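Local coordinates for protein 2-Cys peroxiredoxin (Plasmodium yoelii, PDB 2H01) that probably reduces hydrogen peroxide and organic hydroperoxides to water and alcohols as a thiol-specific, thioredoxin-dependent peroxidase, at residues S49-L54 with I95-I100; K62-E67 with R152-L157. All coordinates share one frame; numbering follows the deposited sequence.

In the fold
Both contacts pack a helix against the start of a strand of the same mixed sheet; the two strands, 66-72 and 98-101, run parallel to each other. Contact 1 sets helix 49-56 against the approach to strand 98-101. Contact 2 sets helix 147-163 against the turn between helix 58-63 and strand 66-72. The two strands are neighbours, and helices 49-56 and 58-63 follow each other, so the two places are tied through adjacent elements. Their centres lie about 16 Å apart. Contact 1 is buried, and its touching side chains are two isoleucines and a histidine. Contact 2 is only partly buried; it pairs an apolar contact between Val66 and Ile154 with a salt bridge nearer the surface.

Contact 1. Residues S49-L54 with I95-I100; sequences SEIIAL and IKHTLI
Ile51 of helix 49-56 meets Ile95 and His97 on the loop that enters strand 98-101. From CB the Ile51 side chain splits two ways. CG2 stands anti to the backbone N and carries the apolar contact. It lies 4.1 Å from Ile95 CD1 and 4.2 Å from Ile95 CG2, so one methyl of Ile51 meets both of these Ile95 methyls. The two isoleucine side chains cross at about a right angle. On the other branch, CG1 is anti to the carbonyl carbon and carries CD1. Ile51 also packs on Tyr37 and Tyr39.

This is the thioredoxin-like fold of peroxiredoxins, with a helix lying over the central sheet. Helix 49-56 follows Cys47, the predicted peroxidatic cysteine, whose side chain is about 9 Å from that of Ile51.

Ile95 CD1 also lies over one face of the His97 ring, 3.8 Å above its plane and offset toward the rim. The backbone O of Ile51 approaches the ring edge near its plane, 4.0 Å from His97 NE2. No hydrogen bond crosses between the segments. On the other ring nitrogen, His97 ND1 gives a weak hydrogen bond of 3.4 Å to Thr98 O. Leu58 and Leu68 also touch this histidine, while Lys96 N is hydrogen-bonded to Asp55 OD1.

Contact 2. Residues K62-E67 with R152-L157; sequences KERNVE and RLIDAL
A Schellman motif ends helix 58-63 and turns the chain into strand 66-72, and two side chains at this turn, Arg64 and Val66, meet Ile154 and Asp155 of helix 147-163. Asn65 has positive phi and is the C-prime residue. Its N bonds to Lys62 O, and Val66 N bonds to Phe61 O. Arg64 comes just before Asn65, and its CB is directed toward helix 147-163.

The chain of Arg64 is extended from CG to NE, which carries the guanidinium across to Asp155. NE donates to Asp155 OD2 at 2.8 Å, with an N-H...O angle of 150°, in a salt bridge. The acceptor lies almost in the guanidinium plane, at its edge. On the carboxylate, OD2 is met from the syn side, with NE 22° out of the carboxylate plane. The two flat groups are turned 35° against each other. Arg64 NH2 stays 3.7 Å from Asp155 OD1, so this is a one-bond bridge and not a paired one. Arg64 NH1 is held separately by Ser60 O, which ties the guanidinium back to helix 58-63 and restricts its rotation.

Beside the bridge, Val66 and Ile154 reach toward each other tip to tip. Val66 CG2 lies 3.9 Å from Ile154 CG2 and 4.1 Å from Ile154 CD1. Arg64 CD lies 4.2 Å from Ile154 CG2, joining the apolar patch to the bridge. Phe61 touches both Val66 and Ile154. The backbone O of Arg64 also accepts a bond from Gln158 NE2, one turn further along the helix. Such packing of a long helix on an alpha-to-beta connection, at the start of a central, parallel strand, fits the thioredoxin-like fold.

Contact 1. Residues S49-L54 with I95-I100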
loop_
_atom_site.group_PDB
_atom_site.type_symbol
_atom_site.label_atom_id
_atom_site.label_comp_id
_atom_site.label_asym_id
_atom_site.label_seq_id
_atom_site.Cartn_x
_atom_site.Cartn_y
_atom_site.Cartn_z
ATOM N N SER A 49 3.264 -11.791 6.775
ATOM C CA SER A 49 3.184 -10.917 7.937
ATOM C C SER A 49 2.805 -9.472 7.599
ATOM O O SER A 49 2.246 -8.781 8.437
ATOM C CB SER A 49 4.501 -10.946 8.731
ATOM O OG SER A 49 5.536 -10.257 8.051
ATOM N N GLU A 50 3.093 -9.012 6.385
ATOM C CA GLU A 50 2.751 -7.638 6.039
ATOM C C GLU A 50 1.261 -7.488 5.767
ATOM O O GLU A 50 0.636 -6.533 6.233
ATOM C CB GLU A 50 3.565 -7.136 4.832
ATOM C CG GLU A 50 4.022 -8.217 3.867
ATOM C CD GLU A 50 5.247 -8.976 4.370
ATOM O OE1 GLU A 50 6.256 -8.322 4.718
ATOM O OE2 GLU A 50 5.203 -10.225 4.403
ATOM N N ILE A 51 0.662 -8.401 5.023
ATOM C CA ILE A 51 -0.761 -8.297 4.773
ATOM C C ILE A 51 -1.565 -8.427 6.060
ATOM O O ILE A 51 -2.439 -7.624 6.342
ATOM C CB ILE A 51 -1.237 -9.333 3.752
ATOM C CG1 ILE A 51 -0.587 -9.089 2.389
ATOM C CG2 ILE A 51 -2.738 -9.321 3.669
ATOM C CD1 ILE A 51 -0.678 -10.228 1.437
ATOM N N ILE A 52 -1.465 -9.159 6.763
ATOM C CA ILE A 52 -1.959 -9.397 8.114
ATOM C C ILE A 52 -1.430 -8.351 9.089
ATOM O O ILE A 52 -2.183 -7.798 9.902
ATOM C CB ILE A 52 -1.567 -10.810 8.591
ATOM C CG1 ILE A 52 -1.905 -11.848 7.518
ATOM C CG2 ILE A 52 -2.266 -11.142 9.900
ATOM C CD1 ILE A 52 -1.288 -13.205 7.767
ATOM N N ALA A 53 -0.509 -8.114 9.240
ATOM C CA ALA A 53 -0.207 -7.022 10.168
ATOM C C ALA A 53 -1.007 -5.766 9.795
ATOM O O ALA A 53 -1.509 -5.067 10.670
ATOM C CB ALA A 53 1.275 -6.715 10.154
ATOM N N LEU A 54 -1.119 -5.481 8.498
ATOM C CA LEU A 54 -1.864 -4.306 8.056
ATOM C C LEU A 54 -3.367 -4.468 8.259
ATOM O O LEU A 54 -4.026 -3.570 8.798
ATOM C CB LEU A 54 -1.582 -4.003 6.577
ATOM C CG LEU A 54 -0.153 -3.598 6.221
ATOM C CD1 LEU A 54 -0.033 -3.444 4.715
ATOM C CD2 LEU A 54 0.218 -2.295 6.929
ATOM N N ILE A 95 -9.348 -11.089 4.737
ATOM C CA ILE A 95 -8.921 -9.723 4.963
ATOM C C ILE A 95 -9.914 -8.719 4.410
ATOM O O ILE A 95 -10.644 -8.983 3.465
ATOM C CB ILE A 95 -7.528 -9.463 4.396
ATOM C CG1 ILE A 95 -7.547 -9.534 2.866
ATOM C CG2 ILE A 95 -6.542 -10.398 4.993
ATOM C CD1 ILE A 95 -6.541 -8.670 2.212
ATOM N N LYS A 96 -9.947 -7.560 5.026
ATOM C CA LYS A 96 -11.078 -6.690 4.866
ATOM C C LYS A 96 -10.757 -5.470 4.005
ATOM O O LYS A 96 -11.612 -4.644 3.731
ATOM C CB LYS A 96 -11.670 -6.344 6.220
ATOM C CG LYS A 96 -12.531 -7.451 6.775
ATOM C CD LYS A 96 -13.590 -7.868 5.769
ATOM C CE LYS A 96 -14.188 -9.244 6.060
ATOM N NZ LYS A 96 -14.979 -9.343 7.302
ATOM N N HIS A 97 -9.520 -5.401 3.538
ATOM C CA HIS A 97 -9.103 -4.301 2.669
ATOM C C HIS A 97 -8.831 -4.873 1.270
ATOM O O HIS A 97 -8.631 -6.074 1.118
ATOM C CB HIS A 97 -7.868 -3.583 3.233
ATOM C CG HIS A 97 -6.633 -4.428 3.303
ATOM N ND1 HIS A 97 -5.748 -4.539 2.254
ATOM C CD2 HIS A 97 -6.105 -5.148 4.321
ATOM C CE1 HIS A 97 -4.721 -5.284 2.624
ATOM N NE2 HIS A 97 -4.913 -5.665 3.874
ATOM N N THR A 98 -8.822 -4.028 0.251
ATOM C CA THR A 98 -8.635 -4.517 -1.107
ATOM C C THR A 98 -7.235 -4.917 -1.562
ATOM O O THR A 98 -6.232 -4.341 -1.156
ATOM C CB THR A 98 -9.254 -3.523 -2.152
ATOM O OG1 THR A 98 -8.361 -3.355 -3.263
ATOM C CG2 THR A 98 -9.565 -2.188 -1.523
ATOM N N LEU A 99 -7.191 -5.953 -2.393
ATOM C CA LEU A 99 -5.945 -6.445 -2.966
ATOM C C LEU A 99 -6.062 -6.206 -4.474
ATOM O O LEU A 99 -7.067 -6.566 -5.086
ATOM C CB LEU A 99 -5.776 -7.942 -2.682
ATOM C CG LEU A 99 -5.622 -8.381 -1.216
ATOM C CD1 LEU A 99 -5.495 -9.900 -1.145
ATOM C CD2 LEU A 99 -4.391 -7.728 -0.603
ATOM N N ILE A 100 -5.193 -5.807 -5.125
ATOM C CA ILE A 100 -5.292 -5.590 -6.563
ATOM C C ILE A 100 -4.324 -6.488 -7.325
ATOM O O ILE A 100 -3.310 -6.943 -6.763
ATOM C CB ILE A 100 -5.023 -4.112 -6.904
ATOM C CG1 ILE A 100 -3.625 -3.702 -6.436
ATOM C CG2 ILE A 100 -6.082 -3.218 -6.278
ATOM C CD1 ILE A 100 -3.187 -2.344 -6.938
#

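Contact 2. Residues K62-E67 with R152-L157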
loop_
_atom_site.group_PDB
_atom_site.type_symbol
_atom_site.label_atom_id
_atom_site.label_comp_id
_atom_site.label_asym_id
_atom_site.label_seq_id
_atom_site.Cartn_x
_atom_site.Cartn_y
_atom_site.Cartn_z
ATOM N N LYS A 62 -8.414 3.507 8.724
ATOM C CA LYS A 62 -9.674 4.162 8.402
ATOM C C LYS A 62 -9.830 5.445 9.223
ATOM O O LYS A 62 -10.282 6.466 8.713
ATOM C CB LYS A 62 -10.867 3.228 8.677
ATOM C CG LYS A 62 -11.010 2.093 7.681
ATOM C CD LYS A 62 -12.237 1.219 7.958
ATOM C CE LYS A 62 -12.322 0.069 6.945
ATOM N NZ LYS A 62 -13.465 -0.847 7.207
ATOM N N GLU A 63 -9.452 5.378 10.498
ATOM C CA GLU A 63 -9.555 6.525 11.400
ATOM C C GLU A 63 -8.747 7.706 10.891
ATOM O O GLU A 63 -9.083 8.862 11.164
ATOM C CB GLU A 63 -9.074 6.142 12.809
ATOM C CG GLU A 63 -9.991 5.161 13.521
ATOM C CD GLU A 63 -9.345 4.480 14.720
ATOM O OE1 GLU A 63 -8.126 4.666 14.944
ATOM O OE2 GLU A 63 -10.060 3.739 15.429
ATOM N N ARG A 64 -7.682 7.416 10.148
ATOM C CA ARG A 64 -6.821 8.470 9.618
ATOM C C ARG A 64 -7.124 8.717 8.159
ATOM O O ARG A 64 -6.358 9.376 7.449
ATOM C CB ARG A 64 -5.344 8.090 9.817
ATOM C CG ARG A 64 -5.001 7.843 11.288
ATOM C CD ARG A 64 -3.567 7.378 11.491
ATOM N NE ARG A 64 -3.192 7.436 12.907
ATOM C CZ ARG A 64 -3.623 6.596 13.851
ATOM N NH1 ARG A 64 -4.450 5.603 13.553
ATOM N NH2 ARG A 64 -3.231 6.761 15.108
ATOM N N ASN A 65 -8.256 8.173 7.722
ATOM C CA ASN A 65 -8.738 8.327 6.355
ATOM C C ASN A 65 -7.740 7.816 5.307
ATOM O O ASN A 65 -7.482 8.478 4.296
ATOM C CB ASN A 65 -9.083 9.801 6.107
ATOM C CG ASN A 65 -10.060 9.987 4.965
ATOM O OD1 ASN A 65 -10.807 9.070 4.617
ATOM N ND2 ASN A 65 -10.073 11.184 4.383
ATOM N N VAL A 66 -7.199 6.627 5.566
ATOM C CA VAL A 66 -6.235 5.984 4.676
ATOM C C VAL A 66 -6.804 4.707 4.073
ATOM O O VAL A 66 -7.327 3.847 4.787
ATOM C CB VAL A 66 -4.944 5.605 5.415
ATOM C CG1 VAL A 66 -4.030 4.818 4.478
ATOM C CG2 VAL A 66 -4.242 6.854 5.919
ATOM N N GLU A 67 -6.676 4.592 2.757
ATOM C CA GLU A 67 -7.152 3.438 2.003
ATOM C C GLU A 67 -5.991 2.468 1.760
ATOM O O GLU A 67 -4.975 2.840 1.174
ATOM C CB GLU A 67 -7.724 3.909 0.659
ATOM C CG GLU A 67 -8.344 2.815 -0.209
ATOM C CD GLU A 67 -9.668 2.315 0.330
ATOM O OE1 GLU A 67 -10.398 3.101 0.984
ATOM O OE2 GLU A 67 -9.988 1.139 0.082
ATOM N N ARG A 152 2.716 6.234 12.117
ATOM C CA ARG A 152 3.459 7.345 12.692
ATOM C C ARG A 152 3.811 8.370 11.604
ATOM O O ARG A 152 3.785 9.575 11.851
ATOM C CB ARG A 152 4.738 6.784 13.305
ATOM C CG ARG A 152 5.415 7.625 14.346
ATOM C CD ARG A 152 5.951 6.648 15.381
ATOM N NE ARG A 152 4.835 5.849 15.881
ATOM C CZ ARG A 152 4.901 4.564 16.220
ATOM N NH1 ARG A 152 6.051 3.895 16.129
ATOM N NH2 ARG A 152 3.795 3.933 16.615
ATOM N N LEU A 153 4.168 7.884 10.418
ATOM C CA LEU A 153 4.521 8.762 9.297
ATOM C C LEU A 153 3.254 9.460 8.818
ATOM O O LEU A 153 3.258 10.653 8.512
ATOM C CB LEU A 153 5.146 7.957 8.148
ATOM C CG LEU A 153 6.529 7.399 8.498
ATOM C CD1 LEU A 153 7.047 6.508 7.378
ATOM C CD2 LEU A 153 7.489 8.573 8.773
ATOM N N ILE A 154 2.189 8.710 8.599
ATOM C CA ILE A 154 0.854 9.284 8.478
ATOM C C ILE A 154 0.543 10.211 9.648
ATOM O O ILE A 154 0.106 11.335 9.482
ATOM C CB ILE A 154 -0.207 8.170 8.390
ATOM C CG1 ILE A 154 0.209 7.118 7.360
ATOM C CG2 ILE A 154 -1.566 8.756 8.041
ATOM C CD1 ILE A 154 -0.610 5.848 7.420
ATOM N N ASP A 155 0.683 10.155 10.618
ATOM C CA ASP A 155 0.356 11.209 11.580
ATOM C C ASP A 155 1.239 12.422 11.340
ATOM O O ASP A 155 0.771 13.558 11.370
ATOM C CB ASP A 155 0.534 10.726 13.029
ATOM C CG ASP A 155 -0.566 9.785 13.472
ATOM O OD1 ASP A 155 -0.375 9.067 14.475
ATOM O OD2 ASP A 155 -1.634 9.759 12.823
ATOM N N ALA A 156 2.523 12.182 11.104
ATOM C CA ALA A 156 3.443 13.281 10.850
ATOM C C ALA A 156 3.036 13.983 9.543
ATOM O O ALA A 156 3.005 15.221 9.470
ATOM C CB ALA A 156 4.883 12.756 10.752
ATOM N N LEU A 157 2.726 13.200 8.513
ATOM C CA LEU A 157 2.328 13.798 7.243
ATOM C C LEU A 157 1.119 14.716 7.466
ATOM O O LEU A 157 1.156 15.897 7.113
ATOM C CB LEU A 157 1.978 12.718 6.209
ATOM C CG LEU A 157 1.326 13.185 4.893
ATOM C CD1 LEU A 157 2.245 14.180 4.159
ATOM C CD2 LEU A 157 1.059 11.962 3.990
#